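Beta-ketoacyl-[acyl-carrier-protein] synthase FabY (Pseudomonas aeruginosa, PDB 4CW4) catalyses the condensation of acetyl-CoA with malonyl-ACP to form acetoacetyl-ACP, the primer of fatty acid biosynthesis, and also accepts short-chain acyl-CoAs. Local coordinates at residues K528-N536 / G547-A555. Numbering follows the deposited sequence.
Sequences KPLEVCFIN and GVVLSPRIA
Glu531 divides its carboxylate between two residues at the start of helix 552-563. Its OE1 accepts from Ser551 OG at 2.7 Å, met nearly along the C-O axis, while OE2 forms a salt bridge with Arg553 NE, also 2.7 Å away. The hydrogen bond is fairly straight (N-H...O 163°) and OE2 lies in the guanidinium plane, yet the nitrogen approaches from above the carboxylate plane, and the two flat groups are turned 69° apart; a second bond, from Arg553 NH2, is weak. A bend at chi2 (-71°) turns the carboxylate toward the helix start. Ser551 OG also accepts from Ile554 N at 3.2 Å and so N-caps the helix.

Backbone pairing continues from there: Ser551 N donates to Glu531 O, and reciprocal bonds join Cys533 with Val549 and Ile535 with Gly547. This antiparallel hairpin belongs to the C-terminal half of the thiolase fold, where strand 434-437 flanks 532-539 and strand 387-394 flanks 543-550.

Apolar contacts split between the sheet faces. Helix 409-425 covers Val532, Phe534 and Val548; here Val548 CG2 approaches the Phe534 ring obliquely, 4.2 Å from CE1, and Val532 CG1, on the same strand, sits over one ring face. Val532 CG2 lies beside Leu550 CD2 (4.0 Å). Toward helix 482-496, the side chains of Ile535 and Val549 run obliquely past each other, Ile535 CG1 lying 3.9 Å from Val549 CG2; the Ile535 side chain is about 8 Å from that of His439, a predicted active-site residue.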
loop_
_atom_site.group_PDB
_atom_site.type_symbol
_atom_site.label_atom_id
_atom_site.label_comp_id
_atom_site.label_asym_id
_atom_site.label_seq_id
_atom_site.Cartn_x
_atom_site.Cartn_y
_atom_site.Cartn_z
ATOM N N LYS A 528 -21.041 12.044 33.248
ATOM C CA LYS A 528 -19.945 12.934 32.897
ATOM C C LYS A 528 -19.595 12.711 31.418
ATOM O O LYS A 528 -19.197 11.608 31.044
ATOM C CB LYS A 528 -18.729 12.638 33.775
ATOM C CG LYS A 528 -17.520 13.520 33.494
ATOM C CD LYS A 528 -16.317 13.112 34.319
ATOM C CE LYS A 528 -15.158 14.068 34.056
ATOM N NZ LYS A 528 -13.894 13.778 34.820
ATOM N N PRO A 529 -19.757 13.748 30.567
ATOM C CA PRO A 529 -19.496 13.570 29.129
ATOM C C PRO A 529 -18.116 12.993 28.848
ATOM O O PRO A 529 -17.145 13.354 29.497
ATOM C CB PRO A 529 -19.582 14.990 28.571
ATOM C CG PRO A 529 -20.431 15.744 29.558
ATOM C CD PRO A 529 -20.184 15.124 30.894
ATOM N N LEU A 530 -18.047 12.094 27.878
ATOM C CA LEU A 530 -16.783 11.511 27.466
ATOM C C LEU A 530 -16.026 12.537 26.627
ATOM O O LEU A 530 -16.611 13.187 25.756
ATOM C CB LEU A 530 -17.042 10.219 26.699
ATOM C CG LEU A 530 -17.588 9.076 27.540
ATOM C CD1 LEU A 530 -18.242 8.021 26.659
ATOM C CD2 LEU A 530 -16.493 8.481 28.400
ATOM N N GLU A 531 -14.736 12.696 26.913
ATOM C CA GLU A 531 -13.918 13.754 26.320
ATOM C C GLU A 531 -12.788 13.221 25.463
ATOM O O GLU A 531 -12.240 13.960 24.667
ATOM C CB GLU A 531 -13.306 14.657 27.399
ATOM C CG GLU A 531 -14.304 15.252 28.400
ATOM C CD GLU A 531 -15.203 16.330 27.822
ATOM O OE1 GLU A 531 -15.242 16.527 26.592
ATOM O OE2 GLU A 531 -15.904 16.980 28.628
ATOM N N VAL A 532 -12.438 11.952 25.650
ATOM C CA VAL A 532 -11.311 11.353 24.952
ATOM C C VAL A 532 -11.671 9.949 24.512
ATOM O O VAL A 532 -12.221 9.186 25.293
ATOM C CB VAL A 532 -10.093 11.263 25.871
ATOM C CG1 VAL A 532 -8.913 10.525 25.184
ATOM C CG2 VAL A 532 -9.686 12.644 26.326
ATOM N N CYS A 533 -11.345 9.614 23.258
ATOM C CA CYS A 533 -11.496 8.247 22.778
ATOM C C CYS A 533 -10.160 7.687 22.318
ATOM O O CYS A 533 -9.403 8.357 21.593
ATOM C CB CYS A 533 -12.469 8.169 21.606
ATOM S SG CYS A 533 -12.788 6.467 21.067
ATOM N N PHE A 534 -9.887 6.455 22.735
ATOM C CA PHE A 534 -8.759 5.687 22.236
ATOM C C PHE A 534 -9.276 4.705 21.188
ATOM O O PHE A 534 -10.076 3.806 21.495
ATOM C CB PHE A 534 -8.106 4.948 23.388
ATOM C CG PHE A 534 -7.616 5.873 24.467
ATOM C CD1 PHE A 534 -6.476 6.614 24.275
ATOM C CD2 PHE A 534 -8.313 6.022 25.647
ATOM C CE1 PHE A 534 -6.020 7.470 25.237
ATOM C CE2 PHE A 534 -7.867 6.887 26.613
ATOM C CZ PHE A 534 -6.718 7.614 26.411
ATOM N N ILE A 535 -8.829 4.901 19.949
ATOM C CA ILE A 535 -9.173 4.016 18.839
ATOM C C ILE A 535 -8.110 2.918 18.765
ATOM O O ILE A 535 -6.923 3.229 18.611
ATOM C CB ILE A 535 -9.173 4.774 17.497
ATOM C CG1 ILE A 535 -10.028 6.050 17.540
ATOM C CG2 ILE A 535 -9.637 3.855 16.380
ATOM C CD1 ILE A 535 -11.457 5.865 17.848
ATOM N N ASN A 536 -8.518 1.658 18.892
ATOM C CA ASN A 536 -7.574 0.560 18.895
ATOM C C ASN A 536 -7.738 -0.360 17.690
ATOM O O ASN A 536 -8.860 -0.714 17.308
ATOM C CB ASN A 536 -7.691 -0.260 20.178
ATOM C CG ASN A 536 -6.441 -1.090 20.426
ATOM O OD1 ASN A 536 -5.317 -0.616 20.201
ATOM N ND2 ASN A 536 -6.622 -2.347 20.817
ATOM N N GLY A 547 -4.999 5.288 18.339
ATOM C CA GLY A 547 -5.135 6.719 18.134
ATOM C C GLY A 547 -5.831 7.431 19.276
ATOM O O GLY A 547 -6.680 6.840 19.959
ATOM N N VAL A 548 -5.505 8.709 19.448
ATOM C CA VAL A 548 -6.102 9.550 20.484
ATOM C C VAL A 548 -6.954 10.635 19.834
ATOM O O VAL A 548 -6.464 11.429 19.026
ATOM C CB VAL A 548 -5.009 10.208 21.358
ATOM C CG1 VAL A 548 -5.644 11.041 22.465
ATOM C CG2 VAL A 548 -4.100 9.153 21.952
ATOM N N VAL A 549 -8.229 10.669 20.204
ATOM C CA VAL A 549 -9.168 11.654 19.686
ATOM C C VAL A 549 -9.752 12.435 20.857
ATOM O O VAL A 549 -10.213 11.847 21.832
ATOM C CB VAL A 549 -10.335 10.980 18.907
ATOM C CG1 VAL A 549 -11.139 12.027 18.138
ATOM C CG2 VAL A 549 -9.831 9.879 17.991
ATOM N N LEU A 550 -9.708 13.756 20.753
ATOM C CA LEU A 550 -10.254 14.664 21.755
ATOM C C LEU A 550 -11.596 15.200 21.291
ATOM O O LEU A 550 -11.806 15.407 20.097
ATOM C CB LEU A 550 -9.309 15.847 21.980
ATOM C CG LEU A 550 -7.834 15.521 22.232
ATOM C CD1 LEU A 550 -7.045 16.817 22.444
ATOM C CD2 LEU A 550 -7.693 14.574 23.422
ATOM N N SER A 551 -12.507 15.435 22.235
ATOM C CA SER A 551 -13.819 15.958 21.915
ATOM C C SER A 551 -13.761 17.397 21.412
ATOM O O SER A 551 -12.783 18.114 21.658
ATOM C CB SER A 551 -14.703 15.957 23.177
ATOM O OG SER A 551 -14.200 16.911 24.098
ATOM N N PRO A 552 -14.859 17.851 20.784
ATOM C CA PRO A 552 -14.961 19.280 20.481
ATOM C C PRO A 552 -14.773 20.187 21.699
ATOM O O PRO A 552 -14.128 21.232 21.565
ATOM C CB PRO A 552 -16.361 19.410 19.900
ATOM C CG PRO A 552 -16.609 18.090 19.267
ATOM C CD PRO A 552 -15.960 17.085 20.171
ATOM N N ARG A 553 -15.310 19.815 22.856
ATOM C CA ARG A 553 -15.166 20.675 24.024
ATOM C C ARG A 553 -13.702 20.879 24.382
ATOM O O ARG A 553 -13.282 22.000 24.658
ATOM C CB ARG A 553 -15.885 20.112 25.249
ATOM C CG ARG A 553 -15.869 21.083 26.428
ATOM C CD ARG A 553 -16.618 20.546 27.638
ATOM N NE ARG A 553 -15.767 19.651 28.419
ATOM C CZ ARG A 553 -14.774 20.056 29.203
ATOM N NH1 ARG A 553 -14.491 21.351 29.317
ATOM N NH2 ARG A 553 -14.055 19.159 29.871
ATOM N N ILE A 554 -12.937 19.796 24.402
ATOM C CA ILE A 554 -11.521 19.882 24.737
ATOM C C ILE A 554 -10.783 20.703 23.685
ATOM O O ILE A 554 -9.992 21.576 24.007
ATOM C CB ILE A 554 -10.899 18.484 24.891
ATOM C CG1 ILE A 554 -11.570 17.735 26.058
ATOM C CG2 ILE A 554 -9.371 18.559 25.048
ATOM C CD1 ILE A 554 -11.317 18.301 27.425
ATOM N N ALA A 555 -11.055 20.420 22.422
ATOM C CA ALA A 555 -10.394 21.114 21.331
ATOM C C ALA A 555 -10.701 22.614 21.377
ATOM O O ALA A 555 -9.809 23.435 21.184
ATOM C CB ALA A 555 -10.827 20.515 19.995
#